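Local coordinates for kelch domain-containing protein (PDB 5C86) that oxidises alcohols, as a fungal copper enzyme of the AA5 galactose oxidase and glyoxal oxidase family, at residues Asn113-Arg118 with Trp156-Gly161; Lys275-Phe280 with Thr307-Pro312; Lys290-Gly295 with Ala344-Gly349. All blocks are in the same frame, centred on the assembly; numbering follows the deposited sequence. Where two conformers were deposited one is given.

Overall arrangement
All three contacts join parts of the seven-bladed kelch beta-propeller, at different depths. Contact 1 is partly exposed, contact 2 intermediate, with no touching residue fully exposed, and contact 3 is wholly buried between two blades on the other side of the chain's centre, about 33 Å away between centres. Contacts 1 and 2 use a loop that carries the chain into the next blade, and in each an arginine of that loop pairs with a glutamate opening a blade's third strand. Contact 1 relies on sulfur, aromatic and aliphatic packing, contact 2 on hydrogen bonds, contact 3 on apolar contact. Contacts 2 and 3 share the blade of strand 291-294 and touch, Arg278 NH1 lying 2.9 Å from Gly295 O.

Contact 1: residues Asn113-Arg118 with Trp156-Gly161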
ATOM      1  N   ASN A 113     -23.048   3.120   5.224  1.00 19.23           N
ATOM      2  CA  ASN A 113     -22.930   2.664   3.862  1.00 19.46           C
ATOM      3  C   ASN A 113     -22.467   3.787   2.957  1.00 17.11           C
ATOM      4  O   ASN A 113     -22.787   4.918   3.069  1.00 17.81           O
ATOM      5  CB  ASN A 113     -24.354   2.233   3.354  1.00 19.45           C
ATOM      6  CG  ASN A 113     -24.839   0.988   3.921  1.00 21.63           C
ATOM      7  OD1 ASN A 113     -24.215   0.198   4.578  1.00 20.80           O
ATOM      8  ND2 ASN A 113     -26.125   0.760   3.617  1.00 28.74           N
ATOM      9  N   MET A 114     -21.688   3.442   1.919  1.00 17.96           N
ATOM     10  CA  MET A 114     -21.372   4.374   0.841  1.00 17.64           C
ATOM     11  C   MET A 114     -22.610   4.855   0.065  1.00 17.23           C
ATOM     12  O   MET A 114     -23.634   4.131   0.101  1.00 19.10           O
ATOM     13  CB  MET A 114     -20.359   3.742  -0.143  1.00 18.56           C
ATOM     14  CG  MET A 114     -18.929   3.608   0.411  1.00 17.79           C
ATOM     15  SD  MET A 114     -17.856   2.767  -0.784  1.00 17.34           S
ATOM     16  CE  MET A 114     -18.445   1.120  -0.856  1.00 17.66           C
ATOM     17  N   GLN A 115     -22.483   6.028  -0.512  1.00 18.77           N
ATOM     18  CA  GLN A 115     -23.521   6.593  -1.421  1.00 19.82           C
ATOM     19  C   GLN A 115     -23.670   5.772  -2.681  1.00 21.68           C
ATOM     20  O   GLN A 115     -24.783   5.702  -3.219  1.00 23.46           O
ATOM     21  CB  GLN A 115     -23.259   8.015  -1.776  1.00 23.97           C
ATOM     22  CG  GLN A 115     -23.352   8.907  -0.536  1.00 28.27           C
ATOM     23  CD  GLN A 115     -24.810   9.033  -0.085  1.00 34.66           C
ATOM     24  OE1 GLN A 115     -25.188   8.557   0.980  0.80 40.90           O
ATOM     25  NE2 GLN A 115     -25.629   9.576  -0.977  0.90 37.95           N
ATOM     26  N   ILE A 116     -22.558   5.218  -3.197  1.00 20.40           N
ATOM     27  CA  ILE A 116     -22.575   4.414  -4.429  1.00 19.13           C
ATOM     28  C   ILE A 116     -21.890   3.118  -4.121  1.00 19.31           C
ATOM     29  O   ILE A 116     -20.665   3.155  -3.731  1.00 17.94           O
ATOM     30  CB  ILE A 116     -21.868   5.121  -5.572  1.00 19.45           C
ATOM     31  CG1 ILE A 116     -22.436   6.528  -5.766  1.00 19.87           C
ATOM     32  CG2 ILE A 116     -21.893   4.291  -6.854  1.00 19.68           C
ATOM     33  CD1 ILE A 116     -21.658   7.541  -6.565  1.00 22.50           C
ATOM     34  N   SER A 117     -22.580   1.996  -4.240  0.57 17.63           N
ATOM     35  CA  SER A 117     -22.008   0.701  -3.957  0.57 17.19           C
ATOM     36  C   SER A 117     -20.967   0.354  -5.044  0.57 17.33           C
ATOM     37  O   SER A 117     -21.109   0.756  -6.208  0.57 16.42           O
ATOM     38  CB  SER A 117     -23.057  -0.404  -3.813  0.57 18.96           C
ATOM     39  OG  SER A 117     -23.849  -0.520  -4.980  0.57 17.82           O
ATOM     40  N   ARG A 118     -19.932  -0.395  -4.644  1.00 15.89           N
ATOM     41  CA  ARG A 118     -18.753  -0.515  -5.529  1.00 15.18           C
ATOM     42  C   ARG A 118     -17.866  -1.632  -5.054  1.00 14.18           C
ATOM     43  O   ARG A 118     -17.961  -2.071  -3.927  1.00 14.23           O
ATOM     44  CB  ARG A 118     -17.975   0.755  -5.612  1.00 16.27           C
ATOM     45  CG  ARG A 118     -17.507   1.269  -4.251  1.00 14.90           C
ATOM     46  CD  ARG A 118     -16.869   2.587  -4.436  1.00 15.59           C
ATOM     47  NE  ARG A 118     -17.793   3.747  -4.426  1.00 15.32           N
ATOM     48  CZ  ARG A 118     -17.751   4.798  -5.202  1.00 14.78           C
ATOM     49  NH1 ARG A 118     -16.906   4.933  -6.246  1.00 14.91           N
ATOM     50  NH2 ARG A 118     -18.522   5.861  -4.981  1.00 18.04           N
ATOM     51  N   TRP A 156     -20.879   9.779   4.314  1.00 19.55           N
ATOM     52  CA  TRP A 156     -20.367   9.779   2.950  1.00 20.11           C
ATOM     53  C   TRP A 156     -21.075  10.841   2.156  1.00 20.89           C
ATOM     54  O   TRP A 156     -22.354  10.923   2.256  1.00 22.70           O
ATOM     55  CB  TRP A 156     -20.629   8.437   2.286  1.00 19.27           C
ATOM     56  CG  TRP A 156     -19.765   7.286   2.784  1.00 17.28           C
ATOM     57  CD1 TRP A 156     -20.042   6.389   3.693  1.00 17.34           C
ATOM     58  CD2 TRP A 156     -18.409   6.998   2.324  1.00 17.26           C
ATOM     59  NE1 TRP A 156     -19.027   5.461   3.859  1.00 17.91           N
ATOM     60  CE2 TRP A 156     -18.000   5.818   3.030  1.00 17.46           C
ATOM     61  CE3 TRP A 156     -17.566   7.572   1.371  1.00 16.61           C
ATOM     62  CZ2 TRP A 156     -16.707   5.249   2.836  1.00 18.30           C
ATOM     63  CZ3 TRP A 156     -16.296   7.007   1.189  1.00 17.17           C
ATOM     64  CH2 TRP A 156     -15.922   5.854   1.893  1.00 16.93           C
ATOM     65  N   THR A 157     -20.380  11.623   1.386  1.00 20.41           N
ATOM     66  CA  THR A 157     -20.938  12.660   0.543  1.00 22.93           C
ATOM     67  C   THR A 157     -20.420  12.439  -0.901  1.00 26.46           C
ATOM     68  O   THR A 157     -19.203  12.325  -1.122  1.00 20.93           O
ATOM     69  CB  THR A 157     -20.512  14.016   1.103  1.00 27.02           C
ATOM     70  OG1 THR A 157     -20.797  14.033   2.518  1.00 29.49           O
ATOM     71  CG2 THR A 157     -21.253  15.157   0.394  1.00 29.86           C
ATOM     72  N   LYS A 158     -21.309  12.393  -1.900  1.00 23.03           N
ATOM     73  CA  LYS A 158     -20.934  12.433  -3.272  1.00 21.22           C
ATOM     74  C   LYS A 158     -20.340  13.722  -3.646  1.00 23.49           C
ATOM     75  O   LYS A 158     -20.757  14.786  -3.174  1.00 24.80           O
ATOM     76  CB  LYS A 158     -22.143  12.126  -4.201  1.00 24.70           C
ATOM     77  CG  LYS A 158     -22.672  10.748  -3.921  1.00 26.75           C
ATOM     78  CD  LYS A 158     -23.737  10.255  -4.868  1.00 29.60           C
ATOM     79  CE  LYS A 158     -25.020  11.062  -4.605  1.00 30.51           C
ATOM     80  NZ  LYS A 158     -26.091  10.184  -5.124  1.00 33.14           N
ATOM     81  N   LEU A 159     -19.320  13.695  -4.510  1.00 20.77           N
ATOM     82  CA  LEU A 159     -18.671  14.880  -4.909  1.00 20.53           C
ATOM     83  C   LEU A 159     -18.973  15.078  -6.402  1.00 23.98           C
ATOM     84  O   LEU A 159     -18.384  14.434  -7.291  1.00 20.25           O
ATOM     85  CB  LEU A 159     -17.174  14.753  -4.695  1.00 22.84           C
ATOM     86  CG  LEU A 159     -16.792  14.695  -3.212  1.00 25.30           C
ATOM     87  CD1 LEU A 159     -15.335  14.167  -3.034  1.00 26.81           C
ATOM     88  CD2 LEU A 159     -16.989  16.057  -2.518  1.00 28.55           C
ATOM     89  N   ALA A 160     -19.957  15.946  -6.711  1.00 24.54           N
ATOM     90  CA  ALA A 160     -20.316  16.211  -8.115  1.00 27.64           C
ATOM     91  C   ALA A 160     -19.134  16.600  -8.978  1.00 25.32           C
ATOM     92  O   ALA A 160     -19.085  16.292 -10.213  1.00 25.32           O
ATOM     93  CB  ALA A 160     -21.392  17.318  -8.174  1.00 28.79           C
ATOM     94  N   GLY A 161     -18.146  17.271  -8.388  1.00 24.08           N
ATOM     95  CA  GLY A 161     -16.999  17.699  -9.134  1.00 23.44           C
ATOM     96  C   GLY A 161     -15.907  16.653  -9.289  1.00 19.33           C
ATOM     97  O   GLY A 161     -14.861  16.974  -9.880  1.00 21.79           O
TER
HETATM   98  O   HOH W   1     -26.818   7.823  -2.993  1.00 34.42           O
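Met114 lies over one face of the Trp156 indole, where the loop between two blades of the kelch propeller packs on strand 155-158, the outermost strand of the blade 122-158. Trp156 and Tyr149, whose rings meet, are the spaced aromatic pair of the kelch repeat. Met114 and Trp156 lie side by side, pointing the same way. Met114 CG makes a CH-pi contact 3.7 Å from the centroid of the six-membered ring, 19° off the normal. The extended chi2 (177°) lifts the sulfur further above that face, with Met114 SD 4.7 Å from the same centroid, a Met-aromatic contact. Methionine suits this buried place because an unbranched, apolar, polarisable chain can set a methylene against the indole with the sulfur above it. Obliquely to the indole, Asn113 O comes within 3.2 Å of Trp156 CD1.

Nearer the surface, long aliphatic stems do the packing. Gln115 crosses Lys158 at about a right angle, with Gln115 CB 3.5 Å from Lys158 CG, while Ile116 CD1 reaches Lys158 CD at 3.8 Å. The lysine's methylenes pack on Gln115 and Ile116 while its ammonium end reaches a water. Glu147 accepts the backbone N-H groups of Gln115 and Ile116 and forms a salt bridge with Arg118, fixing the loop's turn. The water donates to Gln115 O at 2.9 Å and accepts from Lys158 NZ at 3.3 Å.

Contact 2: residues Lys275-Phe280 with Thr307-Pro312; sequences KYNRGF and TPQLTP
Gln309 reaches across to Tyr276, Asn277 and Arg278, and its side chain ties together two loops of the kelch propeller. At its root, Gln309 CB packs 3.8 Å from Arg278 NH1. The next carbon, Gln309 CG, passes 3.2 Å from Asn277 O, and the bend at chi2 (-74°) then turns the amide across the Tyr276 side chain. There Gln309 CD rests 3.6 Å from Tyr276 CB, and the amide plane stands 65° from that of the phenol ring. The two ends of the amide have different tasks. Gln309 OE1 approaches Tyr276 CD1 obliquely at 3.3 Å, whereas Gln309 NE2 donates to Asn277 O at 2.9 Å, on a lone pair in the carbonyl plane. A water takes a second N-H of NE2. Glutamine suits this buried place: its two methylenes pack against Arg278 and Asn277, and its amide offers N-H groups to a main-chain carbonyl and a water.

Arg278 supplies the second bridge. Its chain is extended from CG to NE, and NH2 donates to Thr311 O at 2.8 Å, nearly straight at 164° and within the guanidinium plane; NH1 adds a weak bond to the same oxygen. Tyr276 CB lies over one guanidinium face, and the tyrosine ring continues outward to Thr311, Tyr276 CE2 meeting Thr311 CB at 3.8 Å. Asn277 ND2 donates to Ser250 O and its OD1 accepts from Gln298 NE2.

One segment connects two blades; the other lies within the second of them. Residues 275-280 lead from strand 267-270 into strand 282-285, and residues 307-312 lie between strands 291-294 and 313-316; the first residue of the latter, Glu313, forms a salt bridge with Arg278 and accepts the backbone N-H of Lys275.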
ATOM      1  N   LYS A 275      13.821  -5.403 -16.026  1.00 14.28           N
ATOM      2  CA  LYS A 275      14.096  -6.596 -16.767  1.00 15.07           C
ATOM      3  C   LYS A 275      12.854  -7.442 -16.992  1.00 15.95           C
ATOM      4  O   LYS A 275      12.767  -8.172 -17.984  1.00 19.19           O
ATOM      5  CB  LYS A 275      15.083  -7.397 -16.033  1.00 18.36           C
ATOM      6  CG  LYS A 275      15.547  -8.627 -16.744  1.00 25.08           C
ATOM      7  CD  LYS A 275      16.630  -9.349 -15.917  0.80 27.13           C
ATOM      8  CE  LYS A 275      17.394 -10.446 -16.674  0.70 29.07           C
ATOM      9  NZ  LYS A 275      16.695 -10.967 -17.854  0.65 30.91           N
ATOM     10  N   TYR A 276      11.859  -7.349 -16.120  1.00 14.11           N
ATOM     11  CA  TYR A 276      10.709  -8.248 -16.174  1.00 13.89           C
ATOM     12  C   TYR A 276       9.430  -7.477 -16.292  1.00 13.88           C
ATOM     13  O   TYR A 276       9.107  -6.664 -15.391  1.00 13.89           O
ATOM     14  CB  TYR A 276      10.731  -9.115 -14.933  1.00 13.59           C
ATOM     15  CG  TYR A 276      11.966  -9.942 -14.777  1.00 17.46           C
ATOM     16  CD1 TYR A 276      12.229 -11.010 -15.661  1.00 18.77           C
ATOM     17  CD2 TYR A 276      12.886  -9.701 -13.748  1.00 17.78           C
ATOM     18  CE1 TYR A 276      13.379 -11.748 -15.529  1.00 18.60           C
ATOM     19  CE2 TYR A 276      14.011 -10.439 -13.624  1.00 19.43           C
ATOM     20  CZ  TYR A 276      14.240 -11.466 -14.511  1.00 21.33           C
ATOM     21  OH  TYR A 276      15.418 -12.214 -14.383  1.00 25.40           O
ATOM     22  N   ASN A 277       8.679  -7.699 -17.349  1.00 13.57           N
ATOM     23  CA  ASN A 277       7.340  -7.083 -17.493  1.00 12.90           C
ATOM     24  C   ASN A 277       6.344  -7.728 -16.523  1.00 13.88           C
ATOM     25  O   ASN A 277       6.385  -8.945 -16.279  1.00 14.40           O
ATOM     26  CB  ASN A 277       6.831  -7.134 -18.887  1.00 13.10           C
ATOM     27  CG  ASN A 277       6.822  -8.543 -19.493  1.00 14.32           C
ATOM     28  OD1 ASN A 277       7.738  -9.335 -19.305  1.00 15.74           O
ATOM     29  ND2 ASN A 277       5.754  -8.829 -20.244  1.00 14.89           N
ATOM     30  N   ARG A 278       5.590  -6.888 -15.818  1.00 11.82           N
ATOM     31  CA  ARG A 278       4.698  -7.371 -14.755  1.00 12.04           C
ATOM     32  C   ARG A 278       3.346  -6.757 -14.765  1.00 11.21           C
ATOM     33  O   ARG A 278       3.202  -5.503 -14.754  1.00 11.91           O
ATOM     34  CB  ARG A 278       5.267  -7.042 -13.368  1.00 10.86           C
ATOM     35  CG  ARG A 278       6.666  -7.625 -13.121  1.00 11.92           C
ATOM     36  CD  ARG A 278       7.227  -7.144 -11.779  1.00 11.63           C
ATOM     37  NE  ARG A 278       8.675  -7.286 -11.681  1.00 12.27           N
ATOM     38  CZ  ARG A 278       9.332  -8.345 -11.233  1.00 12.13           C
ATOM     39  NH1 ARG A 278       8.681  -9.381 -10.772  1.00 12.15           N
ATOM     40  NH2 ARG A 278      10.658  -8.343 -11.233  1.00 12.70           N
ATOM     41  N   GLY A 279       2.308  -7.604 -14.701  1.00 11.15           N
ATOM     42  CA  GLY A 279       0.937  -7.238 -14.360  1.00 11.52           C
ATOM     43  C   GLY A 279       0.523  -8.037 -13.134  1.00 11.86           C
ATOM     44  O   GLY A 279       0.850  -9.233 -13.005  1.00 12.38           O
ATOM     45  N   PHE A 280      -0.115  -7.344 -12.205  1.00 11.66           N
ATOM     46  CA  PHE A 280      -0.524  -7.959 -10.902  1.00 11.48           C
ATOM     47  C   PHE A 280       0.631  -8.117  -9.917  1.00 12.32           C
ATOM     48  O   PHE A 280       0.496  -8.828  -8.908  1.00 13.16           O
ATOM     49  CB  PHE A 280      -1.319  -9.307 -11.019  1.00 11.22           C
ATOM     50  CG  PHE A 280      -2.431  -9.288 -12.034  1.00 12.24           C
ATOM     51  CD1 PHE A 280      -3.399  -8.292 -12.073  1.00 12.37           C
ATOM     52  CD2 PHE A 280      -2.485 -10.279 -13.027  1.00 13.04           C
ATOM     53  CE1 PHE A 280      -4.380  -8.272 -13.054  1.00 12.99           C
ATOM     54  CE2 PHE A 280      -3.492 -10.243 -14.001  1.00 14.00           C
ATOM     55  CZ  PHE A 280      -4.396  -9.211 -14.028  1.00 12.84           C
ATOM     56  N   THR A 307       2.801 -17.670 -17.200  1.00 16.31           N
ATOM     57  CA  THR A 307       3.881 -16.647 -17.457  1.00 16.68           C
ATOM     58  C   THR A 307       4.294 -15.841 -16.197  1.00 15.75           C
ATOM     59  O   THR A 307       4.323 -14.596 -16.229  1.00 15.78           O
ATOM     60  CB  THR A 307       3.549 -15.735 -18.621  1.00 18.79           C
ATOM     61  OG1 THR A 307       2.378 -14.932 -18.396  1.00 18.02           O
ATOM     62  CG2 THR A 307       3.369 -16.600 -19.909  1.00 18.40           C
ATOM     63  N   PRO A 308       4.596 -16.573 -15.125  1.00 16.33           N
ATOM     64  CA  PRO A 308       4.925 -15.889 -13.908  1.00 16.06           C
ATOM     65  C   PRO A 308       6.272 -15.236 -13.980  1.00 15.53           C
ATOM     66  O   PRO A 308       7.224 -15.741 -14.587  1.00 17.87           O
ATOM     67  CB  PRO A 308       4.868 -17.000 -12.864  1.00 16.29           C
ATOM     68  CG  PRO A 308       5.454 -18.181 -13.629  1.00 17.11           C
ATOM     69  CD  PRO A 308       4.779 -18.040 -14.982  1.00 16.79           C
ATOM     70  N   GLN A 309       6.393 -14.114 -13.285  1.00 13.22           N
ATOM     71  CA  GLN A 309       7.696 -13.483 -13.068  1.00 13.47           C
ATOM     72  C   GLN A 309       8.097 -13.885 -11.632  1.00 13.48           C
ATOM     73  O   GLN A 309       7.544 -13.374 -10.653  1.00 14.42           O
ATOM     74  CB  GLN A 309       7.606 -11.961 -13.295  1.00 13.49           C
ATOM     75  CG  GLN A 309       7.223 -11.574 -14.711  1.00 13.52           C
ATOM     76  CD  GLN A 309       8.351 -11.760 -15.706  1.00 13.62           C
ATOM     77  OE1 GLN A 309       9.315 -12.526 -15.421  1.00 17.34           O
ATOM     78  NE2 GLN A 309       8.361 -11.028 -16.753  1.00 12.79           N
ATOM     79  N   LEU A 310       9.073 -14.798 -11.522  1.00 14.71           N
ATOM     80  CA  LEU A 310       9.497 -15.367 -10.258  1.00 13.35           C
ATOM     81  C   LEU A 310      10.738 -14.695  -9.644  1.00 12.82           C
ATOM     82  O   LEU A 310      11.118 -15.018  -8.548  1.00 15.14           O
ATOM     83  CB  LEU A 310       9.819 -16.868 -10.448  1.00 16.25           C
ATOM     84  CG  LEU A 310       8.580 -17.642 -10.856  1.00 16.00           C
ATOM     85  CD1 LEU A 310       9.015 -19.171 -10.994  1.00 18.98           C
ATOM     86  CD2 LEU A 310       7.466 -17.539  -9.846  1.00 16.78           C
ATOM     87  N   THR A 311      11.350 -13.771 -10.368  1.00 12.34           N
ATOM     88  CA  THR A 311      12.487 -13.010  -9.901  1.00 14.35           C
ATOM     89  C   THR A 311      12.037 -11.526  -9.634  1.00 13.99           C
ATOM     90  O   THR A 311      11.775 -10.793 -10.615  1.00 13.69           O
ATOM     91  CB  THR A 311      13.607 -12.999 -10.911  1.00 15.20           C
ATOM     92  OG1 THR A 311      14.035 -14.375 -11.094  1.00 17.17           O
ATOM     93  CG2 THR A 311      14.760 -12.272 -10.388  1.00 15.25           C
ATOM     94  N   PRO A 312      12.037 -11.132  -8.348  1.00 13.23           N
ATOM     95  CA  PRO A 312      11.668  -9.724  -8.007  1.00 13.38           C
ATOM     96  C   PRO A 312      12.799  -8.846  -8.411  1.00 13.15           C
ATOM     97  O   PRO A 312      13.929  -9.313  -8.671  1.00 13.21           O
ATOM     98  CB  PRO A 312      11.510  -9.750  -6.521  1.00 12.72           C
ATOM     99  CG  PRO A 312      11.291 -11.228  -6.088  1.00 12.70           C
ATOM    100  CD  PRO A 312      12.112 -11.950  -7.140  1.00 12.84           C
TER
HETATM  101  O   HOH W   2      10.500 -10.667 -18.879  1.00 29.23           O

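Contact 3: residues Lys290-Gly295 with Ala344-Gly349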
ATOM      1  N   LYS A 290      14.475   2.738  -1.272  1.00 11.33           N
ATOM      2  CA  LYS A 290      14.402   1.819  -2.388  1.00 12.79           C
ATOM      3  C   LYS A 290      13.028   1.179  -2.470  1.00 11.51           C
ATOM      4  O   LYS A 290      12.217   1.266  -1.520  1.00 11.69           O
ATOM      5  CB  LYS A 290      15.517   0.748  -2.360  1.00 13.37           C
ATOM      6  CG  LYS A 290      16.920   1.363  -2.488  1.00 15.41           C
ATOM      7  CD  LYS A 290      17.982   0.186  -2.631  1.00 20.40           C
ATOM      8  CE  LYS A 290      19.432   0.599  -2.391  1.00 26.94           C
ATOM      9  NZ  LYS A 290      19.675   0.549  -0.910  1.00 31.99           N
ATOM     10  N   ILE A 291      12.760   0.569  -3.616  1.00 10.24           N
ATOM     11  CA  ILE A 291      11.442  -0.025  -3.883  1.00 10.27           C
ATOM     12  C   ILE A 291      11.589  -1.463  -4.370  1.00 10.70           C
ATOM     13  O   ILE A 291      12.393  -1.744  -5.232  1.00 12.77           O
ATOM     14  CB  ILE A 291      10.660   0.760  -4.899  1.00 10.38           C
ATOM     15  CG1 ILE A 291      10.488   2.216  -4.410  1.00 12.25           C
ATOM     16  CG2 ILE A 291       9.306   0.147  -5.195  1.00 10.50           C
ATOM     17  CD1 ILE A 291      10.031   3.196  -5.468  1.00 12.75           C
ATOM     18  N   TRP A 292      10.874  -2.382  -3.770  1.00 10.92           N
ATOM     19  CA  TRP A 292      10.940  -3.809  -4.229  1.00 10.59           C
ATOM     20  C   TRP A 292       9.684  -4.113  -5.017  1.00 11.28           C
ATOM     21  O   TRP A 292       8.579  -3.779  -4.535  1.00 11.18           O
ATOM     22  CB  TRP A 292      10.999  -4.642  -3.039  1.00 11.61           C
ATOM     23  CG  TRP A 292      11.313  -6.108  -3.263  1.00 11.13           C
ATOM     24  CD1 TRP A 292      12.407  -6.591  -3.841  1.00 12.69           C
ATOM     25  CD2 TRP A 292      10.552  -7.207  -2.770  1.00 10.82           C
ATOM     26  NE1 TRP A 292      12.420  -7.978  -3.729  1.00 11.46           N
ATOM     27  CE2 TRP A 292      11.293  -8.367  -3.093  1.00 11.68           C
ATOM     28  CE3 TRP A 292       9.364  -7.339  -2.074  1.00 11.77           C
ATOM     29  CZ2 TRP A 292      10.871  -9.623  -2.682  1.00 12.63           C
ATOM     30  CZ3 TRP A 292       8.976  -8.620  -1.643  1.00 11.79           C
ATOM     31  CH2 TRP A 292       9.756  -9.709  -1.961  1.00 12.71           C
ATOM     32  N   VAL A 293       9.865  -4.699  -6.184  1.00 11.02           N
ATOM     33  CA  VAL A 293       8.787  -5.042  -7.108  1.00 10.74           C
ATOM     34  C   VAL A 293       8.763  -6.540  -7.195  1.00 11.25           C
ATOM     35  O   VAL A 293       9.737  -7.115  -7.702  1.00 11.23           O
ATOM     36  CB  VAL A 293       8.930  -4.393  -8.478  1.00 11.81           C
ATOM     37  CG1 VAL A 293       7.705  -4.660  -9.273  1.00 13.10           C
ATOM     38  CG2 VAL A 293       9.112  -2.857  -8.312  1.00 13.35           C
ATOM     39  N   VAL A 294       7.674  -7.147  -6.739  1.00 10.64           N
ATOM     40  CA  VAL A 294       7.635  -8.607  -6.621  1.00 11.12           C
ATOM     41  C   VAL A 294       6.402  -9.196  -7.337  1.00 11.06           C
ATOM     42  O   VAL A 294       5.282  -8.651  -7.282  1.00 11.16           O
ATOM     43  CB  VAL A 294       7.592  -9.046  -5.149  1.00 11.07           C
ATOM     44  CG1 VAL A 294       6.547  -8.356  -4.310  1.00 11.12           C
ATOM     45  CG2 VAL A 294       7.533 -10.581  -4.981  1.00 12.96           C
ATOM     46  N   GLY A 295       6.657 -10.310  -8.036  1.00 10.89           N
ATOM     47  CA  GLY A 295       5.567 -11.076  -8.645  1.00 11.73           C
ATOM     48  C   GLY A 295       5.099 -10.496  -9.946  1.00 10.92           C
ATOM     49  O   GLY A 295       5.814  -9.792 -10.669  1.00 11.96           O
ATOM     50  N   ALA A 344      11.435  -4.340   8.876  1.00 12.10           N
ATOM     51  CA  ALA A 344      12.068  -3.958   7.619  1.00 11.90           C
ATOM     52  C   ALA A 344      12.241  -5.102   6.598  1.00 11.04           C
ATOM     53  O   ALA A 344      12.850  -4.898   5.562  1.00 11.88           O
ATOM     54  CB  ALA A 344      13.390  -3.199   7.863  1.00 12.69           C
ATOM     55  N   THR A 345      11.649  -6.257   6.910  1.00 12.44           N
ATOM     56  CA  THR A 345      11.462  -7.307   5.933  1.00 12.40           C
ATOM     57  C   THR A 345      10.126  -6.993   5.194  1.00 11.74           C
ATOM     58  O   THR A 345       9.329  -6.121   5.591  1.00 12.40           O
ATOM     59  CB  THR A 345      11.348  -8.710   6.596  1.00 13.08           C
ATOM     60  OG1 THR A 345      10.144  -8.743   7.340  1.00 14.46           O
ATOM     61  CG2 THR A 345      12.602  -8.977   7.406  1.00 13.92           C
ATOM     62  N   ILE A 346       9.893  -7.765   4.125  1.00 12.10           N
ATOM     63  CA  ILE A 346       8.742  -7.572   3.265  1.00 11.47           C
ATOM     64  C   ILE A 346       7.979  -8.865   3.098  1.00 12.39           C
ATOM     65  O   ILE A 346       8.540  -9.858   2.623  1.00 13.59           O
ATOM     66  CB  ILE A 346       9.108  -7.051   1.910  1.00 11.22           C
ATOM     67  CG1 ILE A 346      10.008  -5.815   2.010  1.00 12.26           C
ATOM     68  CG2 ILE A 346       7.828  -6.677   1.162  1.00 11.64           C
ATOM     69  CD1 ILE A 346      10.395  -5.136   0.704  1.00 11.02           C
ATOM     70  N   TRP A 347       6.770  -8.861   3.544  1.00 11.82           N
ATOM     71  CA  TRP A 347       5.818  -9.981   3.197  1.00 12.35           C
ATOM     72  C   TRP A 347       5.586 -10.067   1.735  1.00 12.74           C
ATOM     73  O   TRP A 347       5.410  -9.066   1.050  1.00 11.62           O
ATOM     74  CB  TRP A 347       4.502  -9.759   3.886  1.00 12.46           C
ATOM     75  CG  TRP A 347       3.378 -10.510   3.297  1.00 12.77           C
ATOM     76  CD1 TRP A 347       2.382  -9.960   2.488  1.00 12.66           C
ATOM     77  CD2 TRP A 347       3.049 -11.870   3.492  1.00 13.86           C
ATOM     78  NE1 TRP A 347       1.493 -10.958   2.119  1.00 14.47           N
ATOM     79  CE2 TRP A 347       1.885 -12.111   2.750  1.00 13.81           C
ATOM     80  CE3 TRP A 347       3.660 -12.922   4.175  1.00 15.10           C
ATOM     81  CZ2 TRP A 347       1.294 -13.406   2.695  1.00 15.46           C
ATOM     82  CZ3 TRP A 347       3.073 -14.209   4.131  1.00 14.03           C
ATOM     83  CH2 TRP A 347       1.934 -14.405   3.383  1.00 15.23           C
ATOM     84  N   SER A 348       5.615 -11.306   1.202  1.00 12.26           N
ATOM     85  CA  SER A 348       5.143 -11.633  -0.177  1.00 13.77           C
ATOM     86  C   SER A 348       4.369 -12.972  -0.167  1.00 13.95           C
ATOM     87  O   SER A 348       4.950 -13.982   0.303  1.00 14.85           O
ATOM     88  CB  SER A 348       6.315 -11.752  -1.100  1.00 15.13           C
ATOM     89  OG  SER A 348       5.929 -12.271  -2.361  1.00 12.66           O
ATOM     90  N   GLY A 349       3.107 -12.908  -0.581  1.00 13.25           N
ATOM     91  CA  GLY A 349       2.408 -14.187  -0.611  1.00 13.22           C
ATOM     92  C   GLY A 349       1.113 -14.086  -1.278  1.00 15.29           C
ATOM     93  O   GLY A 349       0.818 -13.171  -1.980  1.00 13.78           O
TER
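The indole of Trp292 meets Ile346 obliquely and has Ser348 CB and Trp347 O at its edge, near the ring plane. Val294, two residues along the same strand, places its CB over one face, 3.7 Å above the plane and toward the rim; Trp368 also stacks with the ring. With CG anti to the backbone N (chi1 -170°), Trp292 reaches across to the next blade. Its CZ3 packs 3.6 Å from Ile346 CG2, and Trp292 CE3 lies 3.7 Å from Ile346 CD1, so both branches of the isoleucine grip the benzene half as the side chains slide past each other in opposite directions. The polar end, NE1, is satisfied by Thr325 OG1. Further along, Val294 CG2 comes 3.5 Å from Ser348 OG; small residues suit this end, where the backbones draw closer than at Trp292 and Ile346. No hydrogen bond crosses between the segments, so shape carries this join.

The two strands are the second strands of consecutive kelch propeller blades. Strand 291-294 and strand 346-349 run almost parallel, at 11°, with axes 9.6 Å apart: the former lies between strands 282-285 and 313-316, the latter between 336-340 and 364-369.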